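Local coordinates for protein phosphoribosylaminoimidazole carboxylase, ATPase subunit (Thermus thermophilus, PDB 3AW8) that probably catalyses the ATP-dependent carboxylation of 5-aminoimidazole ribonucleotide with hydrogencarbonate to N5-carboxyaminoimidazole ribonucleotide in purine biosynthesis, at residues E92-E100 with L132-R140; P112-L123 with G166-F174. One frame throughout, in Å; residues are numbered along the deposited sequence.

Contact 1 (E92-E100 with L132-R140); sequences EVAQDRLRE and LPALLKTRR. With AMP (adenosine monophosphate), chain C.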
loop_
_atom_site.group_PDB
_atom_site.type_symbol
_atom_site.label_atom_id
_atom_site.label_comp_id
_atom_site.label_asym_id
_atom_site.label_seq_id
_atom_site.Cartn_x
_atom_site.Cartn_y
_atom_site.Cartn_z
ATOM N N GLU A 92 4.979 2.427 30.046
ATOM C CA GLU A 92 5.400 2.962 31.335
ATOM C C GLU A 92 6.771 3.624 31.185
ATOM O O GLU A 92 6.947 4.799 31.490
ATOM C CB GLU A 92 5.482 1.823 32.359
ATOM C CG GLU A 92 5.261 2.226 33.811
ATOM C CD GLU A 92 3.814 2.042 34.268
ATOM O OE1 GLU A 92 3.292 0.904 34.155
ATOM O OE2 GLU A 92 3.207 3.031 34.749
ATOM N N VAL A 93 7.738 2.850 30.711
ATOM C CA VAL A 93 9.091 3.347 30.515
ATOM C C VAL A 93 9.128 4.576 29.610
ATOM O O VAL A 93 9.705 5.602 29.964
ATOM C CB VAL A 93 9.995 2.256 29.885
ATOM C CG1 VAL A 93 11.382 2.812 29.628
ATOM C CG2 VAL A 93 10.074 1.048 30.799
ATOM N N ALA A 94 8.499 4.466 28.445
ATOM C CA ALA A 94 8.494 5.539 27.453
ATOM C C ALA A 94 7.727 6.809 27.798
ATOM O O ALA A 94 7.964 7.851 27.194
ATOM C CB ALA A 94 7.996 4.995 26.122
ATOM N N GLN A 95 6.815 6.737 28.760
ATOM C CA GLN A 95 6.029 7.905 29.116
ATOM C C GLN A 95 6.619 8.768 30.237
ATOM O O GLN A 95 6.015 9.760 30.650
ATOM C CB GLN A 95 4.593 7.481 29.457
ATOM C CG GLN A 95 3.833 6.853 28.293
ATOM C CD GLN A 95 2.339 6.687 28.572
ATOM O OE1 GLN A 95 1.939 6.302 29.670
ATOM N NE2 GLN A 95 1.514 6.963 27.570
ATOM N N ASP A 96 7.801 8.404 30.724
ATOM C CA ASP A 96 8.459 9.178 31.776
ATOM C C ASP A 96 9.918 9.381 31.386
ATOM O O ASP A 96 10.694 8.419 31.355
ATOM C CB ASP A 96 8.395 8.437 33.107
ATOM C CG ASP A 96 8.879 9.285 34.262
ATOM O OD1 ASP A 96 9.828 10.078 34.069
ATOM O OD2 ASP A 96 8.313 9.149 35.365
ATOM N N ARG A 97 10.296 10.626 31.104
ATOM C CA ARG A 97 11.664 10.921 30.677
ATOM C C ARG A 97 12.752 10.348 31.576
ATOM O O ARG A 97 13.754 9.825 31.078
ATOM C CB ARG A 97 11.870 12.427 30.519
ATOM C CG ARG A 97 11.167 13.024 29.319
ATOM C CD ARG A 97 11.733 14.399 29.006
ATOM N NE ARG A 97 11.249 14.943 27.737
ATOM C CZ ARG A 97 10.006 15.366 27.523
ATOM N NH1 ARG A 97 9.107 15.313 28.499
ATOM N NH2 ARG A 97 9.662 15.843 26.332
ATOM N N LEU A 98 12.565 10.444 32.889
ATOM C CA LEU A 98 13.553 9.915 33.820
ATOM C C LEU A 98 13.574 8.395 33.750
ATOM O O LEU A 98 14.636 7.781 33.633
ATOM C CB LEU A 98 13.250 10.364 35.251
ATOM C CG LEU A 98 14.072 9.677 36.355
ATOM C CD1 LEU A 98 15.552 9.721 36.034
ATOM C CD2 LEU A 98 13.808 10.362 37.673
ATOM N N ARG A 99 12.390 7.794 33.821
ATOM C CA ARG A 99 12.263 6.344 33.763
ATOM C C ARG A 99 12.857 5.841 32.452
ATOM O O ARG A 99 13.377 4.729 32.379
ATOM C CB ARG A 99 10.781 5.955 33.877
ATOM C CG ARG A 99 10.462 4.472 33.712
ATOM C CD ARG A 99 10.971 3.636 34.861
ATOM N NE ARG A 99 10.507 2.253 34.758
ATOM C CZ ARG A 99 9.236 1.874 34.888
ATOM N NH1 ARG A 99 8.290 2.777 35.132
ATOM N NH2 ARG A 99 8.908 0.593 34.770
ATOM N N GLU A 100 12.795 6.681 31.423
ATOM C CA GLU A 100 13.312 6.336 30.100
ATOM C C GLU A 100 14.841 6.309 30.100
ATOM O O GLU A 100 15.462 5.312 29.709
ATOM C CB GLU A 100 12.811 7.359 29.078
ATOM C CG GLU A 100 12.678 6.840 27.663
ATOM C CD GLU A 100 12.121 7.890 26.718
ATOM O OE1 GLU A 100 11.708 7.536 25.592
ATOM O OE2 GLU A 100 12.102 9.078 27.104
ATOM N N LEU A 132 26.155 23.179 31.513
ATOM C CA LEU A 132 25.447 24.398 31.144
ATOM C C LEU A 132 26.027 24.951 29.847
ATOM O O LEU A 132 27.243 25.018 29.683
ATOM C CB LEU A 132 25.567 25.450 32.250
ATOM C CG LEU A 132 24.296 25.761 33.042
ATOM C CD1 LEU A 132 24.595 26.798 34.116
ATOM C CD2 LEU A 132 23.222 26.271 32.098
ATOM N N PRO A 133 25.159 25.343 28.899
ATOM C CA PRO A 133 23.696 25.285 28.998
ATOM C C PRO A 133 23.159 23.864 29.165
ATOM O O PRO A 133 23.920 22.894 29.195
ATOM C CB PRO A 133 23.241 25.926 27.688
ATOM C CG PRO A 133 24.316 26.935 27.429
ATOM C CD PRO A 133 25.565 26.132 27.722
ATOM N N ALA A 134 21.841 23.751 29.280
ATOM C CA ALA A 134 21.201 22.456 29.441
ATOM C C ALA A 134 19.694 22.616 29.311
ATOM O O ALA A 134 19.189 23.733 29.166
ATOM C CB ALA A 134 21.555 21.864 30.798
ATOM N N LEU A 135 18.977 21.498 29.351
ATOM C CA LEU A 135 17.526 21.539 29.248
ATOM C C LEU A 135 16.849 21.051 30.512
ATOM O O LEU A 135 17.343 20.159 31.203
ATOM C CB LEU A 135 17.029 20.689 28.082
ATOM C CG LEU A 135 17.414 21.091 26.665
ATOM C CD1 LEU A 135 18.879 20.762 26.423
ATOM C CD2 LEU A 135 16.530 20.344 25.688
ATOM N N LEU A 136 15.707 21.657 30.799
ATOM C CA LEU A 136 14.910 21.301 31.957
ATOM C C LEU A 136 13.534 21.005 31.384
ATOM O O LEU A 136 12.889 21.896 30.823
ATOM C CB LEU A 136 14.826 22.476 32.929
ATOM C CG LEU A 136 14.238 22.183 34.308
ATOM C CD1 LEU A 136 15.190 21.273 35.077
ATOM C CD2 LEU A 136 14.019 23.486 35.058
ATOM N N LYS A 137 13.091 19.759 31.505
ATOM C CA LYS A 137 11.787 19.386 30.970
ATOM C C LYS A 137 10.948 18.503 31.881
ATOM O O LYS A 137 11.471 17.714 32.670
ATOM C CB LYS A 137 11.960 18.712 29.607
ATOM C CG LYS A 137 13.270 17.963 29.442
ATOM C CD LYS A 137 13.486 17.558 27.992
ATOM C CE LYS A 137 14.897 17.053 27.771
ATOM N NZ LYS A 137 15.138 16.670 26.354
ATOM N N THR A 138 9.634 18.661 31.767
ATOM C CA THR A 138 8.697 17.880 32.555
ATOM C C THR A 138 8.927 16.410 32.224
ATOM O O THR A 138 9.050 16.047 31.055
ATOM C CB THR A 138 7.240 18.269 32.222
ATOM O OG1 THR A 138 6.340 17.440 32.967
ATOM C CG2 THR A 138 6.964 18.102 30.736
ATOM N N ARG A 139 9.000 15.568 33.251
ATOM C CA ARG A 139 9.229 14.140 33.043
ATOM C C ARG A 139 8.068 13.486 32.297
ATOM O O ARG A 139 8.225 12.423 31.699
ATOM C CB ARG A 139 9.474 13.450 34.395
ATOM C CG ARG A 139 10.822 13.820 35.012
ATOM C CD ARG A 139 10.902 13.566 36.509
ATOM N NE ARG A 139 10.924 12.149 36.850
ATOM C CZ ARG A 139 9.886 11.472 37.333
ATOM N NH1 ARG A 139 8.720 12.081 37.539
ATOM N NH2 ARG A 139 10.017 10.183 37.615
ATOM N N ARG A 140 6.912 14.145 32.327
ATOM C CA ARG A 140 5.711 13.658 31.660
ATOM C C ARG A 140 5.270 14.588 30.542
ATOM O O ARG A 140 4.167 14.447 30.013
ATOM C CB ARG A 140 4.566 13.503 32.665
ATOM C CG ARG A 140 4.461 12.120 33.293
ATOM C CD ARG A 140 5.704 11.736 34.084
ATOM N NE ARG A 140 5.632 10.361 34.580
ATOM C CZ ARG A 140 4.697 9.910 35.416
ATOM N NH1 ARG A 140 4.709 8.643 35.813
ATOM N NH2 ARG A 140 3.746 10.725 35.858
HETATM P P AMP C . 11.434 16.215 22.484
HETATM O O1P AMP C . 10.807 15.257 21.535
HETATM O O2P AMP C . 12.737 15.533 23.156
HETATM O O3P AMP C . 10.374 16.603 23.632
HETATM O "O5'" AMP C . 11.869 17.569 21.695
HETATM C "C5'" AMP C . 12.849 17.225 20.697
HETATM C "C4'" AMP C . 13.485 18.510 20.131
HETATM O "O4'" AMP C . 14.252 19.224 21.157
HETATM C "C3'" AMP C . 14.453 18.202 18.974
HETATM O "O3'" AMP C . 14.291 19.158 17.919
HETATM C "C2'" AMP C . 15.852 18.253 19.605
HETATM O "O2'" AMP C . 16.812 18.803 18.692
HETATM C "C1'" AMP C . 15.688 19.117 20.876
HETATM N N9 AMP C . 16.397 18.500 22.024
HETATM C C8 AMP C . 15.877 17.606 22.927
HETATM N N7 AMP C . 16.774 17.269 23.806
HETATM C C5 AMP C . 17.927 17.915 23.539
HETATM C C6 AMP C . 19.219 17.951 24.130
HETATM N N6 AMP C . 19.501 17.193 25.254
HETATM N N1 AMP C . 20.168 18.740 23.575
HETATM C C2 AMP C . 19.915 19.483 22.487
HETATM N N3 AMP C . 18.713 19.476 21.902
HETATM C C4 AMP C . 17.704 18.718 22.386
#

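Contact 2 (P112-L123 with G166-F174); sequences PPFHPVDGPEDL and GRGLILEGF. With AMP (adenosine monophosphate), chain C.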
loop_
_atom_site.group_PDB
_atom_site.type_symbol
_atom_site.label_atom_id
_atom_site.label_comp_id
_atom_site.label_asym_id
_atom_site.label_seq_id
_atom_site.Cartn_x
_atom_site.Cartn_y
_atom_site.Cartn_z
ATOM N N PRO A 112 22.637 11.467 27.405
ATOM C CA PRO A 112 23.181 12.758 27.832
ATOM C C PRO A 112 23.216 12.802 29.356
ATOM O O PRO A 112 22.491 12.061 30.020
ATOM C CB PRO A 112 22.174 13.762 27.274
ATOM C CG PRO A 112 21.616 13.063 26.082
ATOM C CD PRO A 112 21.435 11.653 26.578
ATOM N N PRO A 113 24.075 13.653 29.936
ATOM C CA PRO A 113 24.083 13.686 31.397
ATOM C C PRO A 113 22.715 14.194 31.842
ATOM O O PRO A 113 22.253 15.240 31.375
ATOM C CB PRO A 113 25.209 14.668 31.708
ATOM C CG PRO A 113 25.178 15.599 30.528
ATOM C CD PRO A 113 25.021 14.636 29.381
ATOM N N PHE A 114 22.064 13.445 32.726
ATOM C CA PHE A 114 20.744 13.823 33.213
ATOM C C PHE A 114 20.645 13.666 34.722
ATOM O O PHE A 114 21.303 12.808 35.320
ATOM C CB PHE A 114 19.670 12.949 32.573
ATOM C CG PHE A 114 19.694 11.520 33.049
ATOM C CD1 PHE A 114 20.565 10.595 32.480
ATOM C CD2 PHE A 114 18.859 11.104 34.081
ATOM C CE1 PHE A 114 20.603 9.282 32.930
ATOM C CE2 PHE A 114 18.889 9.795 34.539
ATOM C CZ PHE A 114 19.763 8.879 33.964
ATOM N N HIS A 115 19.793 14.480 35.335
ATOM C CA HIS A 115 19.613 14.412 36.773
ATOM C C HIS A 115 18.189 14.794 37.162
ATOM O O HIS A 115 17.617 15.743 36.621
ATOM C CB HIS A 115 20.633 15.327 37.467
ATOM C CG HIS A 115 20.753 15.100 38.944
ATOM N ND1 HIS A 115 19.935 15.720 39.864
ATOM C CD2 HIS A 115 21.587 14.305 39.657
ATOM C CE1 HIS A 115 20.259 15.318 41.081
ATOM N NE2 HIS A 115 21.259 14.459 40.983
ATOM N N PRO A 116 17.592 14.036 38.098
ATOM C CA PRO A 116 16.227 14.271 38.580
ATOM C C PRO A 116 16.121 15.597 39.332
ATOM O O PRO A 116 16.974 15.911 40.161
ATOM C CB PRO A 116 15.977 13.074 39.498
ATOM C CG PRO A 116 16.872 12.012 38.942
ATOM C CD PRO A 116 18.126 12.781 38.656
ATOM N N VAL A 117 15.082 16.374 39.044
ATOM C CA VAL A 117 14.903 17.649 39.725
ATOM C C VAL A 117 13.487 17.863 40.241
ATOM O O VAL A 117 12.556 18.129 39.478
ATOM C CB VAL A 117 15.294 18.840 38.824
ATOM C CG1 VAL A 117 16.760 18.738 38.451
ATOM C CG2 VAL A 117 14.432 18.868 37.579
ATOM N N ASP A 118 13.342 17.744 41.556
ATOM C CA ASP A 118 12.058 17.928 42.212
ATOM C C ASP A 118 12.076 19.203 43.044
ATOM O O ASP A 118 11.059 19.883 43.178
ATOM C CB ASP A 118 11.751 16.725 43.104
ATOM C CG ASP A 118 11.670 15.431 42.322
ATOM O OD1 ASP A 118 10.867 15.366 41.366
ATOM O OD2 ASP A 118 12.408 14.481 42.660
ATOM N N GLY A 119 13.241 19.527 43.597
ATOM C CA GLY A 119 13.362 20.726 44.409
ATOM C C GLY A 119 14.543 21.599 44.026
ATOM O O GLY A 119 15.480 21.128 43.382
ATOM N N PRO A 120 14.523 22.888 44.404
ATOM C CA PRO A 120 15.620 23.803 44.081
ATOM C C PRO A 120 16.972 23.223 44.493
ATOM O O PRO A 120 17.991 23.479 43.853
ATOM C CB PRO A 120 15.254 25.057 44.866
ATOM C CG PRO A 120 13.756 25.047 44.803
ATOM C CD PRO A 120 13.441 23.600 45.109
ATOM N N GLU A 121 16.970 22.438 45.566
ATOM C CA GLU A 121 18.196 21.816 46.049
ATOM C C GLU A 121 18.647 20.738 45.071
ATOM O O GLU A 121 19.837 20.444 44.967
ATOM C CB GLU A 121 17.977 21.207 47.434
ATOM C CG GLU A 121 19.165 20.409 47.949
ATOM C CD GLU A 121 19.013 20.006 49.403
ATOM O OE1 GLU A 121 17.956 19.441 49.760
ATOM O OE2 GLU A 121 19.954 20.250 50.188
ATOM N N ASP A 122 17.684 20.147 44.367
ATOM C CA ASP A 122 17.969 19.116 43.372
ATOM C C ASP A 122 18.534 19.793 42.133
ATOM O O ASP A 122 19.498 19.316 41.536
ATOM C CB ASP A 122 16.693 18.362 42.983
ATOM C CG ASP A 122 16.184 17.461 44.087
ATOM O OD1 ASP A 122 16.958 16.598 44.549
ATOM O OD2 ASP A 122 15.007 17.609 44.481
ATOM N N LEU A 123 17.916 20.909 41.753
ATOM C CA LEU A 123 18.351 21.666 40.587
ATOM C C LEU A 123 19.835 21.957 40.677
ATOM O O LEU A 123 20.566 21.786 39.706
ATOM C CB LEU A 123 17.578 22.979 40.479
ATOM C CG LEU A 123 18.090 23.957 39.420
ATOM C CD1 LEU A 123 18.261 23.255 38.084
ATOM C CD2 LEU A 123 17.116 25.103 39.295
ATOM N N GLY A 166 8.086 23.081 39.048
ATOM C CA GLY A 166 8.873 23.112 40.265
ATOM C C GLY A 166 9.111 21.717 40.803
ATOM O O GLY A 166 9.794 21.537 41.808
ATOM N N ARG A 167 8.550 20.724 40.122
ATOM C CA ARG A 167 8.691 19.334 40.539
ATOM C C ARG A 167 8.369 18.383 39.384
ATOM O O ARG A 167 7.710 18.767 38.415
ATOM C CB ARG A 167 7.764 19.065 41.733
ATOM C CG ARG A 167 7.556 17.595 42.076
ATOM C CD ARG A 167 6.697 17.429 43.323
ATOM N NE ARG A 167 7.446 17.706 44.548
ATOM C CZ ARG A 167 8.416 16.928 45.030
ATOM N NH1 ARG A 167 8.759 15.814 44.392
ATOM N NH2 ARG A 167 9.044 17.263 46.152
ATOM N N GLY A 168 8.846 17.146 39.490
ATOM C CA GLY A 168 8.596 16.163 38.454
ATOM C C GLY A 168 9.233 16.563 37.143
ATOM O O GLY A 168 8.682 16.323 36.069
ATOM N N LEU A 169 10.407 17.179 37.235
ATOM C CA LEU A 169 11.128 17.627 36.056
ATOM C C LEU A 169 12.475 16.923 35.959
ATOM O O LEU A 169 12.939 16.302 36.917
ATOM C CB LEU A 169 11.332 19.139 36.124
ATOM C CG LEU A 169 10.081 19.968 36.438
ATOM C CD1 LEU A 169 10.464 21.433 36.558
ATOM C CD2 LEU A 169 9.032 19.774 35.355
ATOM N N ILE A 170 13.101 17.019 34.794
ATOM C CA ILE A 170 14.394 16.385 34.580
ATOM C C ILE A 170 15.381 17.373 33.965
ATOM O O ILE A 170 15.013 18.192 33.119
ATOM C CB ILE A 170 14.253 15.148 33.664
ATOM C CG1 ILE A 170 15.616 14.487 33.467
ATOM C CG2 ILE A 170 13.642 15.552 32.336
ATOM C CD1 ILE A 170 15.551 13.189 32.702
ATOM N N LEU A 171 16.633 17.297 34.402
ATOM C CA LEU A 171 17.672 18.188 33.901
ATOM C C LEU A 171 18.582 17.392 32.974
ATOM O O LEU A 171 19.190 16.400 33.381
ATOM C CB LEU A 171 18.473 18.770 35.080
ATOM C CG LEU A 171 19.328 20.041 34.931
ATOM C CD1 LEU A 171 20.535 19.775 34.045
ATOM C CD2 LEU A 171 18.478 21.168 34.363
ATOM N N GLU A 172 18.647 17.824 31.719
ATOM C CA GLU A 172 19.475 17.163 30.716
ATOM C C GLU A 172 20.559 18.103 30.222
ATOM O O GLU A 172 20.299 19.271 29.930
ATOM C CB GLU A 172 18.631 16.704 29.518
ATOM C CG GLU A 172 17.915 15.369 29.700
ATOM C CD GLU A 172 17.201 14.904 28.433
ATOM O OE1 GLU A 172 17.850 14.852 27.361
ATOM O OE2 GLU A 172 15.995 14.582 28.509
ATOM N N GLY A 173 21.775 17.583 30.124
ATOM C CA GLY A 173 22.873 18.401 29.655
ATOM C C GLY A 173 22.824 18.582 28.153
ATOM O O GLY A 173 22.961 17.612 27.407
ATOM N N PHE A 174 22.617 19.822 27.710
ATOM C CA PHE A 174 22.563 20.138 26.284
ATOM C C PHE A 174 23.666 19.375 25.567
ATOM O O PHE A 174 24.785 19.278 26.066
ATOM C CB PHE A 174 22.773 21.638 26.063
ATOM C CG PHE A 174 22.730 22.054 24.618
ATOM C CD1 PHE A 174 21.549 22.531 24.050
ATOM C CD2 PHE A 174 23.869 21.961 23.818
ATOM C CE1 PHE A 174 21.502 22.910 22.704
ATOM C CE2 PHE A 174 23.835 22.336 22.473
ATOM C CZ PHE A 174 22.646 22.812 21.915
HETATM P P AMP C . 11.434 16.215 22.484
HETATM O O1P AMP C . 10.807 15.257 21.535
HETATM O O2P AMP C . 12.737 15.533 23.156
HETATM O O3P AMP C . 10.374 16.603 23.632
HETATM O "O5'" AMP C . 11.869 17.569 21.695
HETATM C "C5'" AMP C . 12.849 17.225 20.697
HETATM C "C4'" AMP C . 13.485 18.510 20.131
HETATM O "O4'" AMP C . 14.252 19.224 21.157
HETATM C "C3'" AMP C . 14.453 18.202 18.974
HETATM O "O3'" AMP C . 14.291 19.158 17.919
HETATM C "C2'" AMP C . 15.852 18.253 19.605
HETATM O "O2'" AMP C . 16.812 18.803 18.692
HETATM C "C1'" AMP C . 15.688 19.117 20.876
HETATM N N9 AMP C . 16.397 18.500 22.024
HETATM C C8 AMP C . 15.877 17.606 22.927
HETATM N N7 AMP C . 16.774 17.269 23.806
HETATM C C5 AMP C . 17.927 17.915 23.539
HETATM C C6 AMP C . 19.219 17.951 24.130
HETATM N N6 AMP C . 19.501 17.193 25.254
HETATM N N1 AMP C . 20.168 18.740 23.575
HETATM C C2 AMP C . 19.915 19.483 22.487
HETATM N N3 AMP C . 18.713 19.476 21.902
HETATM C C4 AMP C . 17.704 18.718 22.386
#

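Contact 1 (E92-E100 with L132-R140)
Asp96 OD2 is gripped by two arginines of 132-140, with Arg139 NH2 and Arg140 NE each 3.0 Å from it. The two grips differ. The carboxylate lies over one face of the Arg139 guanidinium, the two planes 75° apart, so that attraction is between charges without an N-H directed at the oxygen. Arg140 NE does donate to OD2, but through a bent, weak bond. The other oxygen, OD1, turns to its own backbone and caps the helix that follows, accepting weakly from Leu98 N and Arg99 N. Aspartate suits this N-cap because a short acidic side chain can reach back to the first helical N-H groups; with CG anti to the backbone N (chi1 -172°), OD1 does so while OD2 is left to the arginines. Just beyond it, Arg97 N gives a straight bond to Arg139 O at 2.8 Å.

Helix 97-107 is thus pinned to the end of strand 134-138, beside the nucleotide pocket of an ATP-grasp enzyme. Arg97 has the length this place requires: extended from CG to NE, it crosses Lys137 at about a right angle, with Lys137 CD 3.5 Å from Arg97 NE. Its guanidinium then divides its work. NH1 makes a weak bond to Thr138 O, while NH2 donates to AMP O3P at 2.9 Å, the phosphate oxygen lying at the edge of the group and in its plane. Lys137, extended beyond CG, passes across this arm to the adenine, where NZ is 3.1 Å from AMP N7 in a weak bond and also forms a salt bridge with Glu172. Leu135, two residues earlier on the same face of the strand, lays CD2 against the base, 3.5 Å from AMP C5. Leu98 lies alongside Arg139, pointing the same way, its CB at the guanidinium edge.

Contact 2 (P112-L123 with G166-F174)
Pro113 O receives Gly173 N at 2.7 Å and so opens an antiparallel ladder between strands 114-117 and 169-173, in the four-stranded sheet of the ATP-grasp fold. The backbone bonds continue in reciprocal pairs: His115 with Leu171, where His115 N reaches Leu171 O at 2.8 Å, and Val117 with Leu169. The strand directions are 156° apart. Strand 114-117 is outermost in this sheet, and Pro116 fits its non-hydrogen-bonded position opposite Ile170, where the ladder asks for no N-H.

Apolar contacts divide between the two faces. On the face that carries His115, Val117 and Leu171 cross with Val117 CG1 3.8 Å from Leu171 CB, and Leu123, from the helix that follows, adds CD1 to the end of Leu171. Valine and leucine side chains, apolar and compact enough to interlock, suit this buried face, which helix 154-161 helps to cover. On the other face Ile170, with CG1 anti to the backbone N (chi1 -179°), stretches CD1 to Phe114 CB at 4.1 Å; the phenylalanine ring itself leads off to Leu98 and Gln105 of helix 97-107. Glu172 CG lies near Phe114 CB on this same face. Gly173, having no side chain, allows the Pro113 ring to sit against its CA.

Two residues of 166-174 meet the ligand. The Glu172 carboxylate, held by Lys137, puts OE1 3.6 Å from AMP N6, and Phe174, just past the strand, lays its ring face towards AMP C2.

Polar side chains close the opposite end. Arg167 turns its guanidinium face over Asp118 CB, and the charges make a long ion pair at 3.7 Å from Asp118 OD1 to Arg167 NH1. The same OD1 accepts Gly168 N at 3.3 Å through its anti lone pair.

Overall arrangement
The two contacts share one sheet, and their centres are about 9 Å apart. Strand 134-138 of contact 1 lies directly beside strand 169-173 of contact 2, joined by probable hydrogen bonds from Leu135 N to Glu172 O at 2.7 Å and from Ile170 N to Lys137 O at 2.8 Å. On the face turned from the ligand, Leu136 packs on Leu171. Both contacts reach AMP: contact 1 brings charge to the phosphate and to one side of the adenine, whereas contact 2 supplies an acidic side chain and an aromatic ring around the base. Val175 N and Glu180 OE1 add further hydrogen bonds to the nucleotide.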